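Local structure of peptide chain release factor subunit 1 (Methanosarcina mazei, 3IR9) at residues N31-F36 with T141-G146; K38-D43 with V47-S52; S52-N57 with D123-L128; S147-M150 with I156-I159. The protein probably directs termination of protein synthesis at the stop codons UAA, UAG and UGA, the chain here being its C-terminal domain. One frame throughout, in Å; residues are numbered along the deposited sequence.

Contact 1 (N31-F36 with T141-G146)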
loop_
_atom_site.group_PDB
_atom_site.type_symbol
_atom_site.label_atom_id
_atom_site.label_comp_id
_atom_site.label_asym_id
_atom_site.label_seq_id
_atom_site.Cartn_x
_atom_site.Cartn_y
_atom_site.Cartn_z
ATOM N N ASN A 31 19.560 10.105 -2.376
ATOM C CA ASN A 31 20.517 11.204 -2.483
ATOM C C ASN A 31 20.282 12.297 -1.452
ATOM O O ASN A 31 21.225 12.936 -0.991
ATOM C CB ASN A 31 20.490 11.813 -3.886
ATOM C CG ASN A 31 21.013 10.865 -4.942
ATOM O OD1 ASN A 31 20.949 11.152 -6.140
ATOM N ND2 ASN A 31 21.532 9.723 -4.504
ATOM N N ALA A 32 19.020 12.507 -1.089
ATOM C CA ALA A 32 18.667 13.540 -0.122
ATOM C C ALA A 32 19.111 13.184 1.301
ATOM O O ALA A 32 19.696 14.019 1.998
ATOM C CB ALA A 32 17.177 13.825 -0.169
ATOM N N VAL A 33 18.829 11.956 1.734
ATOM C CA VAL A 33 19.293 11.500 3.035
ATOM C C VAL A 33 20.815 11.554 3.048
ATOM O O VAL A 33 21.431 12.030 4.002
ATOM C CB VAL A 33 18.816 10.066 3.361
ATOM C CG1 VAL A 33 19.266 9.674 4.758
ATOM C CG2 VAL A 33 17.299 9.956 3.244
ATOM N N ARG A 34 21.411 11.078 1.961
ATOM C CA ARG A 34 22.862 11.042 1.818
ATOM C C ARG A 34 23.466 12.449 1.880
ATOM O O ARG A 34 24.483 12.669 2.542
ATOM C CB ARG A 34 23.244 10.312 0.520
ATOM C CG ARG A 34 22.850 8.827 0.520
ATOM C CD ARG A 34 22.145 8.396 -0.763
ATOM N NE ARG A 34 22.979 7.604 -1.661
ATOM C CZ ARG A 34 23.056 6.278 -1.632
ATOM N NH1 ARG A 34 22.359 5.592 -0.734
ATOM N NH2 ARG A 34 23.833 5.637 -2.494
ATOM N N ASP A 35 22.826 13.399 1.206
ATOM C CA ASP A 35 23.283 14.786 1.233
ATOM C C ASP A 35 23.146 15.386 2.639
ATOM O O ASP A 35 23.947 16.230 3.042
ATOM C CB ASP A 35 22.556 15.626 0.170
ATOM C CG ASP A 35 22.992 15.280 -1.261
ATOM O OD1 ASP A 35 23.874 14.410 -1.438
ATOM O OD2 ASP A 35 22.450 15.881 -2.214
ATOM N N PHE A 36 22.144 14.934 3.389
ATOM C CA PHE A 36 22.032 15.311 4.791
ATOM C C PHE A 36 23.214 14.764 5.568
ATOM O O PHE A 36 23.839 15.473 6.358
ATOM C CB PHE A 36 20.751 14.774 5.408
ATOM C CG PHE A 36 20.781 14.738 6.910
ATOM C CD1 PHE A 36 20.770 15.910 7.644
ATOM C CD2 PHE A 36 20.811 13.536 7.587
ATOM C CE1 PHE A 36 20.792 15.882 9.023
ATOM C CE2 PHE A 36 20.830 13.505 8.967
ATOM C CZ PHE A 36 20.824 14.681 9.683
ATOM N N THR A 141 10.346 4.262 4.768
ATOM C CA THR A 141 11.091 3.495 5.746
ATOM C C THR A 141 11.554 2.178 5.140
ATOM O O THR A 141 11.269 1.102 5.669
ATOM C CB THR A 141 10.204 3.182 6.946
ATOM O OG1 THR A 141 10.925 2.372 7.881
ATOM C CG2 THR A 141 8.946 2.437 6.483
ATOM N N ASP A 142 12.265 2.259 4.020
ATOM C CA ASP A 142 12.693 1.050 3.326
ATOM C C ASP A 142 14.218 0.922 3.281
ATOM O O ASP A 142 14.798 0.126 4.021
ATOM C CB ASP A 142 12.091 0.992 1.921
ATOM C CG ASP A 142 10.568 1.061 1.932
ATOM O OD1 ASP A 142 9.969 1.060 3.028
ATOM O OD2 ASP A 142 9.964 1.118 0.839
ATOM N N PHE A 143 14.864 1.704 2.418
ATOM C CA PHE A 143 16.324 1.685 2.338
ATOM C C PHE A 143 16.932 2.131 3.662
ATOM O O PHE A 143 16.323 2.904 4.401
ATOM C CB PHE A 143 16.834 2.550 1.181
ATOM C CG PHE A 143 16.411 3.987 1.259
ATOM C CD1 PHE A 143 15.082 4.346 1.090
ATOM C CD2 PHE A 143 17.345 4.985 1.481
ATOM C CE1 PHE A 143 14.691 5.670 1.158
ATOM C CE2 PHE A 143 16.961 6.310 1.546
ATOM C CZ PHE A 143 15.634 6.652 1.384
ATOM N N ASP A 144 18.124 1.634 3.970
ATOM C CA ASP A 144 18.684 1.840 5.299
ATOM C C ASP A 144 18.653 3.321 5.638
ATOM O O ASP A 144 18.194 3.715 6.705
ATOM C CB ASP A 144 20.112 1.291 5.391
ATOM C CG ASP A 144 20.506 0.921 6.814
ATOM O OD1 ASP A 144 19.617 0.502 7.587
ATOM O OD2 ASP A 144 21.701 1.042 7.158
ATOM N N GLU A 145 19.133 4.136 4.707
ATOM C CA GLU A 145 19.169 5.576 4.886
ATOM C C GLU A 145 17.830 6.063 5.422
ATOM O O GLU A 145 17.765 6.708 6.468
ATOM C CB GLU A 145 19.493 6.258 3.556
ATOM C CG GLU A 145 20.758 5.742 2.860
ATOM C CD GLU A 145 20.585 4.370 2.213
ATOM O OE1 GLU A 145 20.630 3.345 2.926
ATOM O OE2 GLU A 145 20.422 4.314 0.979
ATOM N N GLY A 146 16.762 5.732 4.703
ATOM C CA GLY A 146 15.418 6.112 5.099
ATOM C C GLY A 146 14.946 5.414 6.357
ATOM O O GLY A 146 13.964 5.816 6.995
#

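Contact 2 (K38-D43 with V47-S52)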
loop_
_atom_site.group_PDB
_atom_site.type_symbol
_atom_site.label_atom_id
_atom_site.label_comp_id
_atom_site.label_asym_id
_atom_site.label_seq_id
_atom_site.Cartn_x
_atom_site.Cartn_y
_atom_site.Cartn_z
ATOM N N LYS A 38 26.160 13.775 4.324
ATOM C CA LYS A 38 27.397 14.393 3.848
ATOM C C LYS A 38 27.607 15.797 4.411
ATOM O O LYS A 38 28.740 16.258 4.536
ATOM C CB LYS A 38 27.420 14.429 2.319
ATOM C CG LYS A 38 27.558 13.050 1.675
ATOM C CD LYS A 38 27.049 13.025 0.229
ATOM C CE LYS A 38 28.004 13.710 -0.735
ATOM N NZ LYS A 38 27.466 13.697 -2.120
ATOM N N GLU A 39 26.515 16.475 4.742
ATOM C CA GLU A 39 26.590 17.802 5.337
ATOM C C GLU A 39 26.868 17.687 6.825
ATOM O O GLU A 39 27.521 18.546 7.423
ATOM C CB GLU A 39 25.278 18.550 5.124
ATOM C CG GLU A 39 25.051 18.991 3.699
ATOM C CD GLU A 39 26.059 20.029 3.258
ATOM O OE1 GLU A 39 26.938 20.399 4.073
ATOM O OE2 GLU A 39 25.967 20.475 2.094
ATOM N N LEU A 40 26.358 16.613 7.413
ATOM C CA LEU A 40 26.514 16.355 8.837
ATOM C C LEU A 40 27.956 15.998 9.160
ATOM O O LEU A 40 28.560 16.577 10.064
ATOM C CB LEU A 40 25.583 15.218 9.261
ATOM C CG LEU A 40 25.756 14.604 10.648
ATOM C CD1 LEU A 40 25.748 15.668 11.747
ATOM C CD2 LEU A 40 24.666 13.569 10.878
ATOM N N ILE A 41 28.497 15.039 8.415
ATOM C CA ILE A 41 29.870 14.597 8.605
ATOM C C ILE A 41 30.832 15.763 8.464
ATOM O O ILE A 41 31.679 15.988 9.327
ATOM C CB ILE A 41 30.269 13.545 7.566
ATOM C CG1 ILE A 41 29.218 12.440 7.487
ATOM C CG2 ILE A 41 31.631 12.964 7.899
ATOM C CD1 ILE A 41 29.501 11.432 6.402
ATOM N N ALA A 42 30.703 16.494 7.359
ATOM C CA ALA A 42 31.542 17.651 7.094
ATOM C C ALA A 42 31.225 18.741 8.107
ATOM O O ALA A 42 31.478 19.918 7.860
ATOM C CB ALA A 42 31.314 18.152 5.673
ATOM N N ASP A 43 30.668 18.332 9.244
ATOM C CA ASP A 43 30.244 19.248 10.299
ATOM C C ASP A 43 29.413 20.393 9.749
ATOM O O ASP A 43 28.189 20.291 9.629
ATOM C CB ASP A 43 31.452 19.794 11.070
ATOM C CG ASP A 43 31.486 19.324 12.513
ATOM O OD1 ASP A 43 30.765 18.359 12.836
ATOM O OD2 ASP A 43 32.226 19.925 13.324
ATOM N N VAL A 47 23.240 21.375 9.374
ATOM C CA VAL A 47 22.233 20.332 9.446
ATOM C C VAL A 47 21.432 20.510 10.714
ATOM O O VAL A 47 21.725 21.379 11.531
ATOM C CB VAL A 47 22.851 18.926 9.464
ATOM C CG1 VAL A 47 23.871 18.780 8.344
ATOM C CG2 VAL A 47 23.479 18.638 10.821
ATOM N N ALA A 48 20.419 19.675 10.872
ATOM C CA ALA A 48 19.570 19.711 12.050
ATOM C C ALA A 48 18.586 18.568 11.944
ATOM O O ALA A 48 18.118 18.235 10.856
ATOM C CB ALA A 48 18.842 21.029 12.147
ATOM N N TYR A 49 18.282 17.956 13.076
ATOM C CA TYR A 49 17.402 16.800 13.088
ATOM C C TYR A 49 16.624 16.743 14.398
ATOM O O TYR A 49 17.006 17.368 15.390
ATOM C CB TYR A 49 18.204 15.514 12.857
ATOM C CG TYR A 49 19.502 15.454 13.636
ATOM C CD1 TYR A 49 19.542 14.906 14.911
ATOM C CD2 TYR A 49 20.685 15.945 13.095
ATOM C CE1 TYR A 49 20.724 14.849 15.629
ATOM C CE2 TYR A 49 21.873 15.894 13.805
ATOM C CZ TYR A 49 21.884 15.344 15.071
ATOM O OH TYR A 49 23.058 15.286 15.786
ATOM N N GLY A 50 15.521 16.007 14.397
ATOM C CA GLY A 50 14.679 15.936 15.571
ATOM C C GLY A 50 13.636 17.030 15.561
ATOM O O GLY A 50 13.860 18.120 15.036
ATOM N N GLU A 51 12.486 16.725 16.147
ATOM C CA GLU A 51 11.351 17.633 16.153
ATOM C C GLU A 51 11.691 19.030 16.660
ATOM O O GLU A 51 11.421 20.024 15.982
ATOM C CB GLU A 51 10.223 17.039 16.992
ATOM C CG GLU A 51 9.029 17.946 17.143
ATOM C CD GLU A 51 8.034 17.381 18.109
ATOM O OE1 GLU A 51 7.970 16.135 18.216
ATOM O OE2 GLU A 51 7.329 18.178 18.761
ATOM N N SER A 52 12.280 19.106 17.851
ATOM C CA SER A 52 12.536 20.397 18.487
ATOM C C SER A 52 13.553 21.232 17.701
ATOM O O SER A 52 13.309 22.408 17.413
ATOM C CB SER A 52 12.989 20.218 19.940
ATOM O OG SER A 52 12.820 21.415 20.690
#

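Contact 3 (S52-N57 with D123-L128)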
loop_
_atom_site.group_PDB
_atom_site.type_symbol
_atom_site.label_atom_id
_atom_site.label_comp_id
_atom_site.label_asym_id
_atom_site.label_seq_id
_atom_site.Cartn_x
_atom_site.Cartn_y
_atom_site.Cartn_z
ATOM N N SER A 52 12.280 19.106 17.851
ATOM C CA SER A 52 12.536 20.397 18.487
ATOM C C SER A 52 13.553 21.232 17.701
ATOM O O SER A 52 13.309 22.408 17.413
ATOM C CB SER A 52 12.989 20.218 19.940
ATOM O OG SER A 52 12.820 21.415 20.690
ATOM N N GLN A 53 14.675 20.609 17.334
ATOM C CA GLN A 53 15.770 21.311 16.659
ATOM C C GLN A 53 15.410 21.771 15.247
ATOM O O GLN A 53 15.760 22.874 14.832
ATOM C CB GLN A 53 17.032 20.444 16.611
ATOM C CG GLN A 53 18.310 21.227 16.293
ATOM C CD GLN A 53 19.448 20.329 15.837
ATOM O OE1 GLN A 53 19.220 19.207 15.390
ATOM N NE2 GLN A 53 20.675 20.822 15.942
ATOM N N VAL A 54 14.722 20.919 14.500
ATOM C CA VAL A 54 14.318 21.284 13.156
ATOM C C VAL A 54 13.172 22.303 13.164
ATOM O O VAL A 54 13.101 23.163 12.287
ATOM C CB VAL A 54 13.974 20.041 12.325
ATOM C CG1 VAL A 54 13.188 20.426 11.079
ATOM C CG2 VAL A 54 15.250 19.305 11.951
ATOM N N ARG A 55 12.299 22.235 14.168
ATOM C CA ARG A 55 11.175 23.176 14.251
ATOM C C ARG A 55 11.644 24.623 14.314
ATOM O O ARG A 55 11.157 25.470 13.568
ATOM C CB ARG A 55 10.249 22.884 15.445
ATOM C CG ARG A 55 9.057 23.838 15.509
ATOM C CD ARG A 55 8.064 23.508 16.617
ATOM N NE ARG A 55 7.216 22.360 16.304
ATOM C CZ ARG A 55 7.391 21.144 16.816
ATOM N NH1 ARG A 55 6.574 20.154 16.488
ATOM N NH2 ARG A 55 8.387 20.917 17.660
ATOM N N ALA A 56 12.597 24.892 15.203
ATOM C CA ALA A 56 13.089 26.248 15.443
ATOM C C ALA A 56 13.775 26.874 14.226
ATOM O O ALA A 56 13.802 28.097 14.069
ATOM C CB ALA A 56 14.025 26.261 16.649
ATOM N N ASN A 57 14.340 26.034 13.371
ATOM C CA ASN A 57 15.007 26.529 12.182
ATOM C C ASN A 57 13.990 26.933 11.127
ATOM O O ASN A 57 14.159 27.943 10.444
ATOM C CB ASN A 57 15.989 25.492 11.649
ATOM C CG ASN A 57 17.254 25.411 12.486
ATOM O OD1 ASN A 57 17.479 24.436 13.203
ATOM N ND2 ASN A 57 18.077 26.450 12.411
ATOM N N ASP A 123 2.283 17.705 8.794
ATOM C CA ASP A 123 1.550 18.874 8.316
ATOM C C ASP A 123 2.299 20.152 8.678
ATOM O O ASP A 123 2.791 20.864 7.802
ATOM C CB ASP A 123 0.152 18.931 8.940
ATOM C CG ASP A 123 -0.901 18.221 8.110
ATOM O OD1 ASP A 123 -0.560 17.271 7.370
ATOM O OD2 ASP A 123 -2.083 18.616 8.214
ATOM N N GLU A 124 2.377 20.427 9.979
ATOM C CA GLU A 124 2.977 21.655 10.498
ATOM C C GLU A 124 4.313 21.978 9.844
ATOM O O GLU A 124 4.594 23.132 9.520
ATOM C CB GLU A 124 3.161 21.559 12.016
ATOM C CG GLU A 124 3.973 22.704 12.614
ATOM C CD GLU A 124 4.591 22.348 13.960
ATOM O OE1 GLU A 124 4.374 21.214 14.434
ATOM O OE2 GLU A 124 5.298 23.196 14.547
ATOM N N PHE A 125 5.133 20.949 9.656
ATOM C CA PHE A 125 6.494 21.129 9.165
ATOM C C PHE A 125 6.530 21.428 7.671
ATOM O O PHE A 125 7.450 22.082 7.184
ATOM C CB PHE A 125 7.358 19.912 9.525
ATOM C CG PHE A 125 7.748 19.854 10.987
ATOM C CD1 PHE A 125 6.854 20.232 11.978
ATOM C CD2 PHE A 125 9.006 19.410 11.371
ATOM C CE1 PHE A 125 7.209 20.176 13.317
ATOM C CE2 PHE A 125 9.364 19.350 12.710
ATOM C CZ PHE A 125 8.464 19.734 13.680
ATOM N N SER A 126 5.511 20.963 6.954
ATOM C CA SER A 126 5.375 21.249 5.532
ATOM C C SER A 126 4.805 22.649 5.308
ATOM O O SER A 126 5.169 23.334 4.349
ATOM C CB SER A 126 4.484 20.201 4.874
ATOM O OG SER A 126 5.021 18.910 5.078
ATOM N N GLU A 127 3.913 23.064 6.204
ATOM C CA GLU A 127 3.371 24.420 6.201
ATOM C C GLU A 127 4.500 25.437 6.379
ATOM O O GLU A 127 4.573 26.430 5.657
ATOM C CB GLU A 127 2.339 24.584 7.325
ATOM C CG GLU A 127 1.197 23.563 7.313
ATOM C CD GLU A 127 0.365 23.587 8.595
ATOM O OE1 GLU A 127 -0.760 23.038 8.595
ATOM O OE2 GLU A 127 0.836 24.157 9.605
ATOM N N LEU A 128 5.376 25.181 7.346
ATOM C CA LEU A 128 6.511 26.060 7.597
ATOM C C LEU A 128 7.533 25.977 6.472
ATOM O O LEU A 128 8.049 26.999 6.027
ATOM C CB LEU A 128 7.177 25.712 8.926
ATOM C CG LEU A 128 6.260 25.700 10.139
ATOM C CD1 LEU A 128 7.076 25.469 11.390
ATOM C CD2 LEU A 128 5.505 27.008 10.216
#

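Contact 4 (S147-M150 with I156-I159)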
loop_
_atom_site.group_PDB
_atom_site.type_symbol
_atom_site.label_atom_id
_atom_site.label_comp_id
_atom_site.label_asym_id
_atom_site.label_seq_id
_atom_site.Cartn_x
_atom_site.Cartn_y
_atom_site.Cartn_z
ATOM N N SER A 147 15.656 4.352 6.711
ATOM C CA SER A 147 15.379 3.635 7.942
ATOM C C SER A 147 16.049 4.351 9.113
ATOM O O SER A 147 15.397 4.690 10.099
ATOM C CB SER A 147 15.858 2.189 7.838
ATOM O OG SER A 147 14.984 1.328 8.543
ATOM N N GLN A 148 17.349 4.596 8.993
ATOM C CA GLN A 148 18.076 5.338 10.016
ATOM C C GLN A 148 17.436 6.699 10.261
ATOM O O GLN A 148 17.358 7.158 11.399
ATOM C CB GLN A 148 19.547 5.498 9.632
ATOM C CG GLN A 148 20.303 4.176 9.565
ATOM C CD GLN A 148 21.785 4.325 9.863
ATOM O OE1 GLN A 148 22.416 5.303 9.460
ATOM N NE2 GLN A 148 22.347 3.351 10.575
ATOM N N LEU A 149 16.972 7.337 9.191
ATOM C CA LEU A 149 16.296 8.623 9.313
ATOM C C LEU A 149 15.287 8.595 10.458
ATOM O O LEU A 149 15.283 9.485 11.311
ATOM C CB LEU A 149 15.591 9.005 8.009
ATOM C CG LEU A 149 15.041 10.435 7.973
ATOM C CD1 LEU A 149 16.178 11.450 7.872
ATOM C CD2 LEU A 149 14.056 10.621 6.834
HETATM N N MSE A 150 14.439 7.569 10.478
HETATM C CA MSE A 150 13.425 7.436 11.521
HETATM C C MSE A 150 14.011 6.849 12.807
HETATM O O MSE A 150 13.628 7.243 13.913
HETATM C CB MSE A 150 12.229 6.605 11.030
HETATM C CG MSE A 150 11.125 6.411 12.076
HETATM SE SE MSE A 150 9.993 7.983 12.422
HETATM C CE MSE A 150 9.199 7.448 14.128
ATOM N N ILE A 156 12.975 13.187 11.301
ATOM C CA ILE A 156 12.874 14.588 10.916
ATOM C C ILE A 156 14.275 15.186 10.875
ATOM O O ILE A 156 14.894 15.403 11.913
ATOM C CB ILE A 156 12.061 15.401 11.943
ATOM C CG1 ILE A 156 10.647 14.839 12.098
ATOM C CG2 ILE A 156 12.030 16.874 11.557
ATOM C CD1 ILE A 156 9.772 15.663 13.026
ATOM N N ALA A 157 14.786 15.448 9.682
ATOM C CA ALA A 157 16.112 16.028 9.556
ATOM C C ALA A 157 16.039 17.276 8.697
ATOM O O ALA A 157 14.962 17.671 8.256
ATOM C CB ALA A 157 17.072 15.024 8.959
ATOM N N ALA A 158 17.184 17.899 8.457
ATOM C CA ALA A 158 17.231 19.072 7.600
ATOM C C ALA A 158 18.656 19.500 7.279
ATOM O O ALA A 158 19.539 19.469 8.137
ATOM C CB ALA A 158 16.448 20.233 8.223
ATOM N N ILE A 159 18.870 19.876 6.024
ATOM C CA ILE A 159 20.074 20.580 5.629
ATOM C C ILE A 159 19.741 22.065 5.666
ATOM O O ILE A 159 18.698 22.492 5.165
ATOM C CB ILE A 159 20.520 20.177 4.219
ATOM C CG1 ILE A 159 20.795 18.672 4.163
ATOM C CG2 ILE A 159 21.741 20.977 3.802
ATOM C CD1 ILE A 159 20.863 18.122 2.754
#

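Contact 1 (N31-F36 with T141-G146)
V33 faces the start of helix 144-151 and forms the tight half of the contact. Its CG1 stands 3.6 Å from E145 CB, and the two side chains meet at about a right angle. CG1 lies anti to the backbone N (chi1 -177°), which leaves CG2 to meet the edge of the F143 ring, 4.0 Å from CE2. F143 is the N-cap residue, and its ring folds back over the first turn, with G146 N 3.2 Å above the ring plane near the rim. A side chain at G146 would run into that ring. The two helices, 10-41 and 144-151, lie on one face of the mixed four-stranded sheet in the alpha-beta sandwich of eRF1 domain 3; V33 also touches V139 of strand 135-139, while F143 extends the packing along the long helix to L26, Q29 and K30. An alanine at V33 is likely to leave a gap between E145 CB and the F143 ring edge. The outer side is looser and more exposed: R34, bent along its chain, brings NH1 to 2.9 Å from E145 OE2. This salt bridge runs at the edge of the guanidinium, whose plane is turned 48° from the carboxylate.

Contact 2 (K38-D43 with V47-S52)
The Y49 ring receives L40 CD1 obliquely, 4.4 Å from its CE2, a light apolar touch. The same ring meets that of F153, the planes at about 60°, and also touches F36. The carboxylate of E39, the other flat group near the contact, bends away from strand 47-49, so that only the base of its chain takes part. The closest packing belongs to V47, which points at the last turns of helix 10-41. Its CG1, anti to the carbonyl carbon (chi1 -49°), presses between neighbouring positions on the helix, 3.5 Å from E39 CB and 3.4 Å from the backbone L40 N. CG2 reaches L40 CD1 at 3.9 Å, the leucine and valine side chains crossing at about a right angle. The long helix here turns through a short loop into strand 47-49, an outermost strand of the mixed four-stranded sheet, so the contact packs the end of the helix against the edge strand that follows it in the chain. No hydrogen bond spans it. Beyond the strand, G50 sits at the N-cap of helix 51-58 with a positive phi that suits a residue lacking CB, and Q53 OE1 accepts a hydrogen bond from Y49 N.

Contact 3 (S52-N57 with D123-L128)
R55 reaches across from helix 51-58 to E124 and F125 of helix 121-131, and nearly every atom of its side chain has a partner there. CB lies 4.0 Å from F125 CZ. CG and CD pass one oxygen of E124, CD 3.5 Å from its OE2, the two side chains crossing at about a right angle. A bend at chi3 (-76°) then turns the guanidinium side-on to E124: NE gives a nearly straight hydrogen bond of 2.7 Å to OE2, and NH1 a longer one of 3.2 Å to OE1. Both oxygens lie in the guanidinium plane and are met on their syn sides. CZ lies 3.6 Å from F125 CZ, as the phenyl ring turns its edge to one guanidinium face, the planes 89° apart. NH1 comes within 3.2 Å of F125 CE1 and also forms a salt bridge with E51. Beneath this polar layer V54 CG1 meets F125 CE2 at 4.3 Å, and both residues continue onto L66 and I156 of the sheet that the two helices cover. The helix segments run at 30° to each other. A leucine in place of R55 would probably leave E124 without its paired charge and the F125 edge less covered. With carboxylates at E124 and E51 both engaging it, the guanidinium is likely to stay firmly charged, its rotation fixed by the two-point grip and the ring edge.

Contact 4 (S147-M150 with I156-I159)
L149 and A157 supply the apolar part of this small, buried contact, a single methyl-to-methyl approach of 3.8 Å between L149 CD1 and A157 CB. The leucine CB does not itself aim at strand 156-160; with CG anti to the backbone N (chi1 -171°) and a further turn at chi2 (72°), the CD1 branch is carried over to the alanine while CD2 stays farther off. The small CB of A157 does point at the helix, and it also receives F36 of helix 10-41, so two helices meet over one alanine. This is the layering of an alpha-beta sandwich: helices 144-151 and 10-41 lie on one face of the mixed sheet, in which strand 156-160 is an inner strand between 47-49 and 63-69. I156, one residue earlier, points its side chain away from L149 to the other face, where it packs on V54, I121 and F125. The backbone makes the second kind of approach, since L149 O comes to 4.4 Å from I156 N without a hydrogen bond between the segments. Backbone bonding instead goes to neighbours: L149 pairs with G155 in the tight connection between helix and strand, A157 with L67 and I159 with V65 of strand 63-69, and I156 with G50 beyond the edge strand.

How the contacts relate
Contacts 1 and 3 join helices to one another, and contacts 2 and 4 join helices to strands, all around one mixed sheet. F36 joins three of them: its CZ lies 3.6 Å from Y49 CD2 in contact 2 and its CE1 3.8 Å from A157 CB in contact 4. Contacts 2 and 4 sit on neighbouring strands, with a probable hydrogen bond of 2.6 Å between G50 N and I156 O. Contact 3 packs against the opposite face, where F125 CE2 comes within 3.7 Å of I156 CD1; it does not touch contact 1, whose centre is about 19 Å from its own. Contacts 2 and 3 share S52. The zinc ion bound by C81, C84, C106 and C109 belongs to none of the four contacts.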